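Local atomic coordinates of ESSC (Geobacillus thermodenitrificans, PDB entry 5FWH), a protein that forms the N-terminal forkhead-associated region of an FtsK/SpoIIIE-type ATPase of the bacterial type VII secretion apparatus and is probably involved in protein export. Residues Y11-S16 and H32-S37; F41-I46 and V59-R64; E91-Y96 and A177-E182; V133-D138 and S150-L155. All coordinates share one frame; numbering follows the deposited sequence.

Interaction 1 of 4, residues Y11-S16 and H32-S37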
loop_
_atom_site.group_PDB
_atom_site.type_symbol
_atom_site.label_atom_id
_atom_site.label_comp_id
_atom_site.label_asym_id
_atom_site.label_seq_id
_atom_site.Cartn_x
_atom_site.Cartn_y
_atom_site.Cartn_z
ATOM N N TYR A 11 7.119 -1.861 9.171
ATOM C CA TYR A 11 6.230 -2.834 8.551
ATOM C C TYR A 11 5.003 -2.124 8.038
ATOM O O TYR A 11 4.654 -1.051 8.549
ATOM C CB TYR A 11 5.792 -3.892 9.558
ATOM C CG TYR A 11 7.024 -4.562 10.120
ATOM C CD1 TYR A 11 7.815 -5.365 9.303
ATOM C CD2 TYR A 11 7.452 -4.298 11.437
ATOM C CE1 TYR A 11 9.006 -5.933 9.788
ATOM C CE2 TYR A 11 8.603 -4.862 11.925
ATOM C CZ TYR A 11 9.371 -5.674 11.099
ATOM O OH TYR A 11 10.496 -6.223 11.592
ATOM N N CYS A 12 4.378 -2.750 7.030
ATOM C CA CYS A 12 3.072 -2.354 6.577
ATOM C C CYS A 12 2.334 -3.671 6.335
ATOM O O CYS A 12 2.842 -4.512 5.572
ATOM C CB CYS A 12 3.207 -1.581 5.267
ATOM S SG CYS A 12 1.643 -1.029 4.522
ATOM N N GLN A 13 1.226 -3.884 7.033
ATOM C CA GLN A 13 0.311 -5.019 6.745
ATOM C C GLN A 13 -0.876 -4.463 6.000
ATOM O O GLN A 13 -1.335 -3.354 6.313
ATOM C CB GLN A 13 -0.266 -5.589 8.000
ATOM C CG GLN A 13 0.740 -6.309 8.841
ATOM C CD GLN A 13 0.108 -7.127 9.951
ATOM O OE1 GLN A 13 -0.877 -7.865 9.758
ATOM N NE2 GLN A 13 0.723 -7.054 11.119
ATOM N N LEU A 14 -1.380 -5.250 5.057
ATOM C CA LEU A 14 -2.550 -4.940 4.234
ATOM C C LEU A 14 -3.610 -5.942 4.640
ATOM O O LEU A 14 -3.309 -7.109 4.819
ATOM C CB LEU A 14 -2.142 -5.042 2.758
ATOM C CG LEU A 14 -3.004 -4.387 1.708
ATOM C CD1 LEU A 14 -2.852 -2.891 1.804
ATOM C CD2 LEU A 14 -2.669 -4.838 0.304
ATOM N N PHE A 15 -4.817 -5.487 4.909
ATOM C CA PHE A 15 -5.913 -6.351 5.324
ATOM C C PHE A 15 -7.178 -6.005 4.566
ATOM O O PHE A 15 -7.588 -4.835 4.527
ATOM C CB PHE A 15 -6.164 -6.120 6.799
ATOM C CG PHE A 15 -7.348 -6.836 7.317
ATOM C CD1 PHE A 15 -7.222 -8.139 7.759
ATOM C CD2 PHE A 15 -8.605 -6.240 7.330
ATOM C CE1 PHE A 15 -8.320 -8.832 8.223
ATOM C CE2 PHE A 15 -9.704 -6.916 7.816
ATOM C CZ PHE A 15 -9.565 -8.210 8.258
ATOM N N SER A 16 -7.820 -7.026 3.993
ATOM C CA SER A 16 -9.045 -6.872 3.196
ATOM C C SER A 16 -10.323 -6.887 4.042
ATOM O O SER A 16 -10.495 -7.738 4.886
ATOM C CB SER A 16 -9.138 -8.001 2.148
ATOM O OG SER A 16 -8.205 -7.798 1.103
ATOM N N HIS A 32 -7.075 -11.896 16.760
ATOM C CA HIS A 32 -7.496 -10.640 16.149
ATOM C C HIS A 32 -7.380 -10.652 14.651
ATOM O O HIS A 32 -6.640 -11.425 14.086
ATOM C CB HIS A 32 -6.680 -9.481 16.691
ATOM C CG HIS A 32 -6.995 -9.151 18.100
ATOM N ND1 HIS A 32 -6.019 -8.859 19.020
ATOM C CD2 HIS A 32 -8.177 -9.083 18.763
ATOM C CE1 HIS A 32 -6.587 -8.572 20.179
ATOM N NE2 HIS A 32 -7.895 -8.723 20.055
ATOM N N HIS A 33 -8.110 -9.746 14.021
ATOM C CA HIS A 33 -8.067 -9.660 12.599
ATOM C C HIS A 33 -6.689 -9.257 12.110
ATOM O O HIS A 33 -6.147 -9.871 11.179
ATOM C CB HIS A 33 -9.140 -8.714 12.134
ATOM C CG HIS A 33 -10.495 -9.237 12.433
ATOM N ND1 HIS A 33 -11.114 -9.040 13.649
ATOM C CD2 HIS A 33 -11.309 -10.053 11.712
ATOM C CE1 HIS A 33 -12.275 -9.674 13.648
ATOM N NE2 HIS A 33 -12.411 -10.304 12.492
ATOM N N VAL A 34 -6.094 -8.233 12.737
ATOM C CA VAL A 34 -4.728 -7.831 12.360
ATOM C C VAL A 34 -3.920 -7.864 13.659
ATOM O O VAL A 34 -4.332 -7.217 14.638
ATOM C CB VAL A 34 -4.721 -6.422 11.696
ATOM C CG1 VAL A 34 -3.286 -5.920 11.514
ATOM C CG2 VAL A 34 -5.422 -6.426 10.352
ATOM N N THR A 35 -2.826 -8.643 13.664
ATOM C CA THR A 35 -1.987 -8.974 14.850
ATOM C C THR A 35 -0.692 -8.172 14.796
ATOM O O THR A 35 0.168 -8.458 13.973
ATOM C CB THR A 35 -1.542 -10.489 14.891
ATOM O OG1 THR A 35 -2.657 -11.395 14.871
ATOM C CG2 THR A 35 -0.666 -10.781 16.105
ATOM N N VAL A 36 -0.573 -7.144 15.646
ATOM C CA VAL A 36 0.685 -6.471 15.926
ATOM C C VAL A 36 1.173 -6.906 17.308
ATOM O O VAL A 36 0.731 -6.382 18.333
ATOM C CB VAL A 36 0.521 -4.951 15.953
ATOM C CG1 VAL A 36 1.889 -4.310 16.178
ATOM C CG2 VAL A 36 -0.173 -4.461 14.659
ATOM N N SER A 37 2.103 -7.851 17.334
ATOM C CA SER A 37 2.520 -8.464 18.601
ATOM C C SER A 37 3.511 -7.626 19.379
ATOM O O SER A 37 3.627 -7.791 20.595
ATOM C CB SER A 37 3.109 -9.855 18.362
ATOM O OG SER A 37 3.902 -9.802 17.204
#
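Gln13 reaches from strand 11-16 to the backbone of Thr35. Its NE2 donates a fairly straight hydrogen bond to Thr35 O (3.2 Å, 162° at the hydrogen). The acceptor lies in the plane of the Gln13 amide, but seen from Thr35 the nitrogen stands above the carbonyl plane, 51° out of it. NE2 is also hydrogen-bonded to the hydroxyl of Tyr8, which probably limits rotation of the amide. The Gln13 chain is extended beyond CG and runs alongside Val34 in the opposite sense, which leaves OE1 3.6 Å from Val34 CG1. In the forkhead-associated beta sandwich these are edge strands of two different sheets: 11-16 pairs with 3-8, and the short strand 34-35 runs parallel to 23-27. The two do not pair with each other, and their closest CA atoms, those of Phe15 and Val34, are 7.3 Å apart. Two places beyond Gln13, Phe15 supplies the apolar half. Its CG is anti to the backbone N (chi1 174°), which carries the ring in among Val34 and His33. Val34 CG2 meets the near end of the ring, 3.6 Å from Phe15 CD1. Towards the far end, Phe15 CE1 lies 3.8 Å from His33 O and Phe15 CZ 3.9 Å from His33 CB. Leu4 and Ile24 also touch Phe15, one from each sheet.

Interaction 2 of 4, residues F41-I46 and V59-R64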
loop_
_atom_site.group_PDB
_atom_site.type_symbol
_atom_site.label_atom_id
_atom_site.label_comp_id
_atom_site.label_asym_id
_atom_site.label_seq_id
_atom_site.Cartn_x
_atom_site.Cartn_y
_atom_site.Cartn_z
ATOM N N PHE A 41 -1.094 -2.286 23.518
ATOM C CA PHE A 41 -2.487 -1.873 23.447
ATOM C C PHE A 41 -3.069 -1.616 24.863
ATOM O O PHE A 41 -4.219 -1.992 25.160
ATOM C CB PHE A 41 -3.323 -2.899 22.636
ATOM C CG PHE A 41 -2.909 -3.009 21.198
ATOM C CD1 PHE A 41 -3.320 -2.050 20.277
ATOM C CD2 PHE A 41 -2.074 -4.021 20.792
ATOM C CE1 PHE A 41 -2.922 -2.123 18.963
ATOM C CE2 PHE A 41 -1.666 -4.107 19.496
ATOM C CZ PHE A 41 -2.088 -3.162 18.571
ATOM N N ARG A 42 -2.277 -0.957 25.709
ATOM C CA ARG A 42 -2.729 -0.607 27.039
ATOM C C ARG A 42 -3.841 0.456 27.014
ATOM O O ARG A 42 -4.694 0.452 27.861
ATOM C CB ARG A 42 -1.580 -0.179 27.916
ATOM C CG ARG A 42 -1.715 -0.746 29.322
ATOM C CD ARG A 42 -0.565 -0.316 30.234
ATOM N NE ARG A 42 0.702 -0.377 29.506
ATOM C CZ ARG A 42 1.347 -1.499 29.186
ATOM N NH1 ARG A 42 0.889 -2.703 29.554
ATOM N NH2 ARG A 42 2.479 -1.416 28.490
ATOM N N ASN A 43 -3.871 1.335 26.026
ATOM C CA ASN A 43 -5.121 2.112 25.810
ATOM C C ASN A 43 -6.134 1.413 24.830
ATOM O O ASN A 43 -6.752 2.051 23.976
ATOM C CB ASN A 43 -4.880 3.645 25.525
ATOM C CG ASN A 43 -3.837 3.948 24.419
ATOM O OD1 ASN A 43 -3.479 3.099 23.601
ATOM N ND2 ASN A 43 -3.362 5.216 24.392
ATOM N N GLY A 44 -6.331 0.098 24.954
ATOM C CA GLY A 44 -7.373 -0.540 24.137
ATOM C C GLY A 44 -6.834 -1.084 22.835
ATOM O O GLY A 44 -5.822 -0.626 22.320
ATOM N N TYR A 45 -7.470 -2.135 22.326
ATOM C CA TYR A 45 -7.222 -2.562 20.995
ATOM C C TYR A 45 -7.856 -1.483 20.091
ATOM O O TYR A 45 -8.507 -0.506 20.584
ATOM C CB TYR A 45 -7.767 -4.002 20.755
ATOM C CG TYR A 45 -7.199 -5.064 21.721
ATOM C CD1 TYR A 45 -5.820 -5.155 21.976
ATOM C CD2 TYR A 45 -8.038 -5.974 22.403
ATOM C CE1 TYR A 45 -5.304 -6.082 22.869
ATOM C CE2 TYR A 45 -7.514 -6.930 23.302
ATOM C CZ TYR A 45 -6.150 -6.990 23.536
ATOM O OH TYR A 45 -5.602 -7.943 24.419
ATOM N N ILE A 46 -7.612 -1.586 18.783
ATOM C CA ILE A 46 -8.201 -0.697 17.837
ATOM C C ILE A 46 -9.280 -1.401 17.175
ATOM O O ILE A 46 -9.086 -2.533 16.681
ATOM C CB ILE A 46 -7.181 -0.159 16.832
ATOM C CG1 ILE A 46 -5.977 0.518 17.547
ATOM C CG2 ILE A 46 -7.830 0.859 15.877
ATOM C CD1 ILE A 46 -6.385 1.616 18.546
ATOM N N VAL A 59 -13.426 4.521 13.671
ATOM C CA VAL A 59 -12.240 4.117 14.351
ATOM C C VAL A 59 -12.492 4.392 15.827
ATOM O O VAL A 59 -12.769 5.538 16.258
ATOM C CB VAL A 59 -10.943 4.848 13.903
ATOM C CG1 VAL A 59 -9.750 4.306 14.708
ATOM C CG2 VAL A 59 -10.623 4.617 12.432
ATOM N N LEU A 60 -12.395 3.336 16.599
ATOM C CA LEU A 60 -12.536 3.422 18.054
ATOM C C LEU A 60 -11.258 2.844 18.725
ATOM O O LEU A 60 -10.609 1.930 18.238
ATOM C CB LEU A 60 -13.763 2.644 18.514
ATOM C CG LEU A 60 -14.989 2.447 17.621
ATOM C CD1 LEU A 60 -15.779 1.256 18.134
ATOM C CD2 LEU A 60 -15.883 3.678 17.671
ATOM N N GLN A 61 -10.871 3.361 19.853
ATOM C CA GLN A 61 -9.687 2.792 20.505
ATOM C C GLN A 61 -10.005 2.136 21.856
ATOM O O GLN A 61 -9.488 1.067 22.126
ATOM C CB GLN A 61 -8.576 3.815 20.572
ATOM C CG GLN A 61 -7.368 3.384 21.395
ATOM C CD GLN A 61 -6.254 4.417 21.362
ATOM O OE1 GLN A 61 -6.522 5.615 21.227
ATOM N NE2 GLN A 61 -5.007 3.959 21.500
ATOM N N GLY A 62 -10.867 2.724 22.676
ATOM C CA GLY A 62 -11.355 1.945 23.841
ATOM C C GLY A 62 -12.837 1.618 23.792
ATOM O O GLY A 62 -13.533 1.689 24.797
ATOM N N GLY A 63 -13.348 1.299 22.615
ATOM C CA GLY A 63 -14.781 1.345 22.424
ATOM C C GLY A 63 -15.287 2.765 22.276
ATOM O O GLY A 63 -16.498 2.976 22.086
ATOM N N ARG A 64 -14.377 3.744 22.338
ATOM C CA ARG A 64 -14.734 5.104 22.030
ATOM C C ARG A 64 -14.052 5.563 20.742
ATOM O O ARG A 64 -12.893 5.178 20.425
ATOM C CB ARG A 64 -14.482 6.063 23.203
ATOM C CG ARG A 64 -13.085 6.094 23.806
ATOM C CD ARG A 64 -13.177 6.648 25.223
ATOM N NE ARG A 64 -11.864 6.606 25.847
ATOM C CZ ARG A 64 -11.617 6.516 27.155
ATOM N NH1 ARG A 64 -12.594 6.476 28.085
ATOM N NH2 ARG A 64 -10.351 6.483 27.543
#
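Gln61, Ile46 and Asn43 bury the most surface here. Gln61 extends fully, its CG anti to the backbone N (chi1 172°), and this carries CG beside Ile46 and the amide to Asn43. Gln61 CG passes 3.5 Å from Ile46 CD1, while the two amides meet with their planes 58° apart. Gln61 NE2 is only 2.7 Å from Asn43 OD1, but the angle is too poor for a hydrogen bond; NE2 is instead hydrogen-bonded to Asp78 O, the same oxygen that Asn43 ND2 approaches weakly. With an alanine here in place of Gln61, Ile46 CD1 would probably keep only part of its cover, and Asp78 O would lose its bond from NE2. Ile46 packs with its other branch too, CG2 lying 4.1 Å from Val59 CG1. Between these side chains the backbones come close at Gly44, whose positive phi (93°) would jam a CB against the preceding carbonyl oxygen. Residues 41-44 form a type I turn just ahead of strand 46-50, which pairs with strand 57-60 in the mixed sheet of the forkhead-associated beta sandwich; in that sheet Ile46 also touches Ile26 of strand 23-27, and Gln61 touches Ile66 of strand 65-69.

Interaction 3 of 4, residues E91-Y96 and A177-E182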
loop_
_atom_site.group_PDB
_atom_site.type_symbol
_atom_site.label_atom_id
_atom_site.label_comp_id
_atom_site.label_asym_id
_atom_site.label_seq_id
_atom_site.Cartn_x
_atom_site.Cartn_y
_atom_site.Cartn_z
ATOM N N GLU A 91 -13.942 1.915 -0.936
ATOM C CA GLU A 91 -14.606 0.688 -1.299
ATOM C C GLU A 91 -14.174 0.146 -2.689
ATOM O O GLU A 91 -14.465 -1.011 -2.964
ATOM C CB GLU A 91 -16.139 0.822 -1.131
ATOM C CG GLU A 91 -16.552 0.795 0.356
ATOM C CD GLU A 91 -17.900 1.466 0.681
ATOM O OE1 GLU A 91 -18.822 1.383 -0.171
ATOM O OE2 GLU A 91 -18.030 2.069 1.791
ATOM N N GLU A 92 -13.430 0.929 -3.498
ATOM C CA GLU A 92 -13.192 0.598 -4.879
ATOM C C GLU A 92 -11.750 0.851 -5.306
ATOM O O GLU A 92 -11.145 1.854 -4.971
ATOM C CB GLU A 92 -14.129 1.397 -5.759
ATOM C CG GLU A 92 -14.125 0.966 -7.233
ATOM C CD GLU A 92 -15.052 1.807 -8.134
ATOM O OE1 GLU A 92 -15.860 2.630 -7.645
ATOM O OE2 GLU A 92 -14.963 1.647 -9.359
ATOM N N GLN A 93 -11.234 -0.060 -6.110
ATOM C CA GLN A 93 -9.845 -0.037 -6.526
ATOM C C GLN A 93 -9.733 -0.609 -7.895
ATOM O O GLN A 93 -10.424 -1.602 -8.174
ATOM C CB GLN A 93 -9.013 -0.872 -5.529
ATOM C CG GLN A 93 -8.703 -0.132 -4.218
ATOM C CD GLN A 93 -7.589 -0.823 -3.427
ATOM O OE1 GLN A 93 -7.818 -1.877 -2.827
ATOM N NE2 GLN A 93 -6.374 -0.248 -3.436
ATOM N N ARG A 94 -8.872 0.014 -8.728
ATOM C CA ARG A 94 -8.608 -0.422 -10.111
ATOM C C ARG A 94 -7.155 -0.747 -10.496
ATOM O O ARG A 94 -6.184 -0.228 -9.886
ATOM C CB ARG A 94 -9.177 0.578 -11.113
ATOM C CG ARG A 94 -8.697 2.020 -10.975
ATOM C CD ARG A 94 -9.485 2.916 -11.946
ATOM N NE ARG A 94 -10.903 2.524 -12.089
ATOM C CZ ARG A 94 -11.977 3.131 -11.554
ATOM N NH1 ARG A 94 -11.892 4.241 -10.820
ATOM N NH2 ARG A 94 -13.177 2.601 -11.763
ATOM N N LYS A 95 -7.059 -1.546 -11.571
ATOM C CA LYS A 95 -5.885 -2.314 -11.945
ATOM C C LYS A 95 -5.494 -2.026 -13.383
ATOM O O LYS A 95 -6.276 -2.242 -14.325
ATOM C CB LYS A 95 -6.152 -3.814 -11.740
ATOM C CG LYS A 95 -4.871 -4.627 -11.555
ATOM C CD LYS A 95 -5.089 -6.065 -11.113
ATOM C CE LYS A 95 -5.457 -6.945 -12.287
ATOM N NZ LYS A 95 -4.378 -7.039 -13.309
ATOM N N TYR A 96 -4.273 -1.532 -13.546
ATOM C CA TYR A 96 -3.724 -1.168 -14.810
ATOM C C TYR A 96 -2.598 -2.117 -15.051
ATOM O O TYR A 96 -1.881 -2.409 -14.117
ATOM C CB TYR A 96 -3.098 0.209 -14.687
ATOM C CG TYR A 96 -4.040 1.289 -14.390
ATOM C CD1 TYR A 96 -4.392 1.568 -13.103
ATOM C CD2 TYR A 96 -4.593 2.041 -15.435
ATOM C CE1 TYR A 96 -5.293 2.547 -12.835
ATOM C CE2 TYR A 96 -5.480 3.033 -15.177
ATOM C CZ TYR A 96 -5.827 3.280 -13.878
ATOM O OH TYR A 96 -6.710 4.272 -13.617
ATOM N N ALA A 177 1.877 -4.518 -13.040
ATOM C CA ALA A 177 0.526 -4.231 -12.654
ATOM C C ALA A 177 0.570 -3.302 -11.494
ATOM O O ALA A 177 1.387 -3.457 -10.566
ATOM C CB ALA A 177 -0.259 -5.467 -12.321
ATOM N N VAL A 178 -0.232 -2.273 -11.613
ATOM C CA VAL A 178 -0.385 -1.246 -10.606
ATOM C C VAL A 178 -1.801 -1.164 -10.087
ATOM O O VAL A 178 -2.682 -1.043 -10.900
ATOM C CB VAL A 178 -0.030 0.110 -11.221
ATOM C CG1 VAL A 178 -0.178 1.220 -10.164
ATOM C CG2 VAL A 178 1.356 -0.007 -11.808
ATOM N N THR A 179 -2.052 -1.265 -8.776
ATOM C CA THR A 179 -3.439 -1.174 -8.282
ATOM C C THR A 179 -3.499 0.016 -7.374
ATOM O O THR A 179 -2.557 0.263 -6.638
ATOM C CB THR A 179 -3.900 -2.446 -7.579
ATOM O OG1 THR A 179 -3.727 -3.496 -8.519
ATOM C CG2 THR A 179 -5.377 -2.375 -7.192
ATOM N N SER A 180 -4.606 0.734 -7.454
ATOM C CA SER A 180 -4.707 2.050 -6.885
ATOM C C SER A 180 -6.148 2.375 -6.667
ATOM O O SER A 180 -6.989 2.039 -7.472
ATOM C CB SER A 180 -4.196 3.081 -7.866
ATOM O OG SER A 180 -4.219 4.359 -7.292
ATOM N N SER A 181 -6.405 3.127 -5.620
ATOM C CA SER A 181 -7.716 3.716 -5.413
ATOM C C SER A 181 -7.976 4.927 -6.285
ATOM O O SER A 181 -9.092 5.335 -6.341
ATOM C CB SER A 181 -7.986 4.025 -3.922
ATOM O OG SER A 181 -6.786 4.147 -3.167
ATOM N N GLU A 182 -6.990 5.486 -6.976
ATOM C CA GLU A 182 -7.258 6.567 -7.938
ATOM C C GLU A 182 -6.857 6.084 -9.306
ATOM O O GLU A 182 -6.086 5.117 -9.401
ATOM C CB GLU A 182 -6.427 7.790 -7.628
ATOM C CG GLU A 182 -6.122 7.996 -6.162
ATOM C CD GLU A 182 -5.549 9.376 -5.859
ATOM O OE1 GLU A 182 -5.224 10.133 -6.809
ATOM O OE2 GLU A 182 -5.425 9.715 -4.653
HETATM O O HOH W 1 -4.014 -1.056 -3.900
#
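Arg94 and Ser180 exchange two backbone hydrogen bonds, Arg94 N to Ser180 O at 3.0 Å and Ser180 N to Arg94 O at 3.1 Å. Tyr96 and Val178 repeat the pattern, and Tyr96 N to Val178 O is nearly straight (174°). This is regular antiparallel pairing between strands 94-99 and 175-180, neighbours in a sheet of a forkhead-associated beta sandwich. Strand 94-99 thus meets a partner from much later in the chain, and the bonds join an early strand of this sandwich to one of its late strands. Lys95 and Thr179 form the non-hydrogen-bonded pair between the two bonded ones, and Thr179 CA adds a C-H...O contact to Arg94 O (3.3 Å). Within its own segment Arg94, bent at chi3 (37°), turns back so that NH2 makes a salt bridge with Glu92 OE2 (3.1 Å). Packing follows the alternation of the strands. Arg94, Tyr96, Val178 and Ser180 share one face, where Val178 O lies at the edge of the Tyr96 ring; the hydroxyl of Tyr96 is held by Glu183 and the backbone N of Val184. On the other face Thr179 sits between neighbours: CG2 is 3.5 Å from Arg94 O, and OG1 meets Lys95 CG at 3.4 Å. A glycine at Thr179 would probably open a gap over the Arg94 carbonyl and leave the aliphatic part of Lys95 freer to turn. Where strand 175-180 ends, Ser180 OG donates to Glu182 O at 2.9 Å.

Interaction 4 of 4, residues V133-D138 and S150-L155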
loop_
_atom_site.group_PDB
_atom_site.type_symbol
_atom_site.label_atom_id
_atom_site.label_comp_id
_atom_site.label_asym_id
_atom_site.label_seq_id
_atom_site.Cartn_x
_atom_site.Cartn_y
_atom_site.Cartn_z
ATOM N N VAL A 133 15.420 -4.063 -10.546
ATOM C CA VAL A 133 15.824 -3.588 -9.222
ATOM C C VAL A 133 14.939 -2.403 -8.789
ATOM O O VAL A 133 14.646 -1.514 -9.571
ATOM C CB VAL A 133 17.283 -3.125 -9.276
ATOM C CG1 VAL A 133 17.736 -2.525 -7.952
ATOM C CG2 VAL A 133 18.151 -4.316 -9.608
ATOM N N VAL A 134 14.502 -2.418 -7.544
ATOM C CA VAL A 134 13.845 -1.273 -6.939
ATOM C C VAL A 134 14.864 -0.419 -6.177
ATOM O O VAL A 134 15.577 -0.948 -5.320
ATOM C CB VAL A 134 12.666 -1.663 -6.026
ATOM C CG1 VAL A 134 13.059 -2.612 -4.909
ATOM C CG2 VAL A 134 12.022 -0.393 -5.466
ATOM N N ILE A 135 14.883 0.881 -6.445
ATOM C CA ILE A 135 15.764 1.833 -5.746
ATOM C C ILE A 135 14.841 2.825 -5.065
ATOM O O ILE A 135 14.227 3.638 -5.731
ATOM C CB ILE A 135 16.712 2.577 -6.720
ATOM C CG1 ILE A 135 17.630 1.570 -7.489
ATOM C CG2 ILE A 135 17.573 3.649 -5.995
ATOM C CD1 ILE A 135 17.135 1.185 -8.858
ATOM N N PRO A 136 14.708 2.742 -3.747
ATOM C CA PRO A 136 13.808 3.696 -3.085
ATOM C C PRO A 136 14.470 5.050 -2.827
ATOM O O PRO A 136 15.698 5.219 -2.981
ATOM C CB PRO A 136 13.487 3.011 -1.749
ATOM C CG PRO A 136 14.684 2.149 -1.498
ATOM C CD PRO A 136 15.199 1.706 -2.830
ATOM N N ASP A 137 13.646 6.005 -2.432
ATOM C CA ASP A 137 14.134 7.321 -2.092
ATOM C C ASP A 137 14.066 7.520 -0.575
ATOM O O ASP A 137 13.246 6.921 0.123
ATOM C CB ASP A 137 13.395 8.400 -2.892
ATOM C CG ASP A 137 14.348 9.427 -3.502
ATOM O OD1 ASP A 137 15.358 9.760 -2.844
ATOM O OD2 ASP A 137 14.118 9.883 -4.644
ATOM N N ASP A 138 14.961 8.350 -0.063
ATOM C CA ASP A 138 15.134 8.463 1.382
ATOM C C ASP A 138 13.874 8.997 2.035
ATOM O O ASP A 138 13.456 8.492 3.080
ATOM C CB ASP A 138 16.341 9.333 1.733
ATOM C CG ASP A 138 17.655 8.722 1.282
ATOM O OD1 ASP A 138 17.662 8.065 0.215
ATOM O OD2 ASP A 138 18.681 8.910 1.988
ATOM N N SER A 150 15.385 -0.184 2.932
ATOM C CA SER A 150 16.385 0.833 3.271
ATOM C C SER A 150 17.454 1.001 2.197
ATOM O O SER A 150 18.259 1.905 2.291
ATOM C CB SER A 150 17.042 0.482 4.592
ATOM O OG SER A 150 17.704 -0.774 4.502
ATOM N N ASP A 151 17.498 0.118 1.207
ATOM C CA ASP A 151 18.404 0.272 0.059
ATOM C C ASP A 151 17.830 -0.461 -1.153
ATOM O O ASP A 151 16.751 -1.074 -1.064
ATOM C CB ASP A 151 19.823 -0.220 0.396
ATOM C CG ASP A 151 19.849 -1.641 0.935
ATOM O OD1 ASP A 151 19.326 -2.540 0.263
ATOM O OD2 ASP A 151 20.408 -1.863 2.034
ATOM N N ALA A 152 18.530 -0.370 -2.282
ATOM C CA ALA A 152 18.120 -1.045 -3.514
ATOM C C ALA A 152 18.094 -2.553 -3.323
ATOM O O ALA A 152 18.857 -3.083 -2.510
ATOM C CB ALA A 152 18.990 -0.641 -4.681
ATOM N N VAL A 153 17.152 -3.207 -4.004
ATOM C CA VAL A 153 16.847 -4.645 -3.886
ATOM C C VAL A 153 16.380 -5.198 -5.259
ATOM O O VAL A 153 15.510 -4.607 -5.952
ATOM C CB VAL A 153 15.703 -4.921 -2.875
ATOM C CG1 VAL A 153 15.457 -6.423 -2.696
ATOM C CG2 VAL A 153 16.000 -4.262 -1.539
ATOM N N SER A 154 16.956 -6.334 -5.643
ATOM C CA SER A 154 16.622 -6.974 -6.877
ATOM C C SER A 154 15.387 -7.831 -6.631
ATOM O O SER A 154 15.324 -8.553 -5.656
ATOM C CB SER A 154 17.801 -7.796 -7.425
ATOM O OG SER A 154 17.644 -7.832 -8.836
ATOM N N LEU A 155 14.397 -7.667 -7.500
ATOM C CA LEU A 155 13.067 -8.194 -7.346
ATOM C C LEU A 155 12.911 -9.540 -8.021
ATOM O O LEU A 155 13.508 -9.757 -9.048
ATOM C CB LEU A 155 12.057 -7.241 -8.038
ATOM C CG LEU A 155 11.953 -5.751 -7.623
ATOM C CD1 LEU A 155 10.865 -5.040 -8.413
ATOM C CD2 LEU A 155 11.618 -5.706 -6.152
#
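Val134 turns CG1 to the position between its backbone N and carbonyl carbon (chi1 57°), while Leu155 sets CG beside its own backbone N (chi1 -58°). These torsions bring Val134 CG1 to 3.6 Å from Leu155 CD2, the two side chains meeting at about a right angle. The same methyl also rests 3.3 Å from Val153 O. Val133 divides its two branches: CG1 approaches Ala152 CB at 4.0 Å, and CG2 lies 3.6 Å from Ser154 OG. Between the two segments run two backbone hydrogen bonds, Val134 N to Val153 O at 2.9 Å and Val153 N to Val134 O at 3.1 Å. They make an antiparallel hydrogen-bonded pair, next to the non-hydrogen-bonded pair of Val133 and Ser154. The short strand 153-154 is added in this way to the margin of a mixed sheet in the forkhead-associated sandwich, outside strand 131-136, whose other neighbour is strand 123-128. Val134 is buried on the inner face, where it touches Leu142 and Leu149. Val153 points to the same face at its edge, and both it and Leu155 touch Leu144 of strand 143-144, which belongs to another sheet. Val133 and Ser154 point to the other face. Ala152 CB also meets Ile135 CG1, at 3.8 Å, although the CB of Ile135 points away from the partner segment. Beyond that the ring of Pro136 takes up the contact; it has no N-H to continue the ladder, and its CD lies 3.6 Å from Asp151 O.

Overall arrangement
The contacts follow two beta sandwiches in turn. Interactions 1 and 2 lie in the first, with centres about 15 Å apart, and both reach the mixed sheet containing strands 23-27 and 46-50. They touch directly: Val36 O is 3.5 Å from Phe41 CE2, and the ring of His32 meets that of Tyr45 edge-to-face. Interactions 3 and 4 belong to the second sandwich, on different sheets with centres about 23 Å apart; both segments of interaction 4 fall within the 80 residues separating the two segments of interaction 3. Interaction 3 comes within about 7 Å of interaction 1 at the nearest atoms, whereas interactions 2 and 4 lie on opposite sides of the chain's centre, their centres about 35 Å apart.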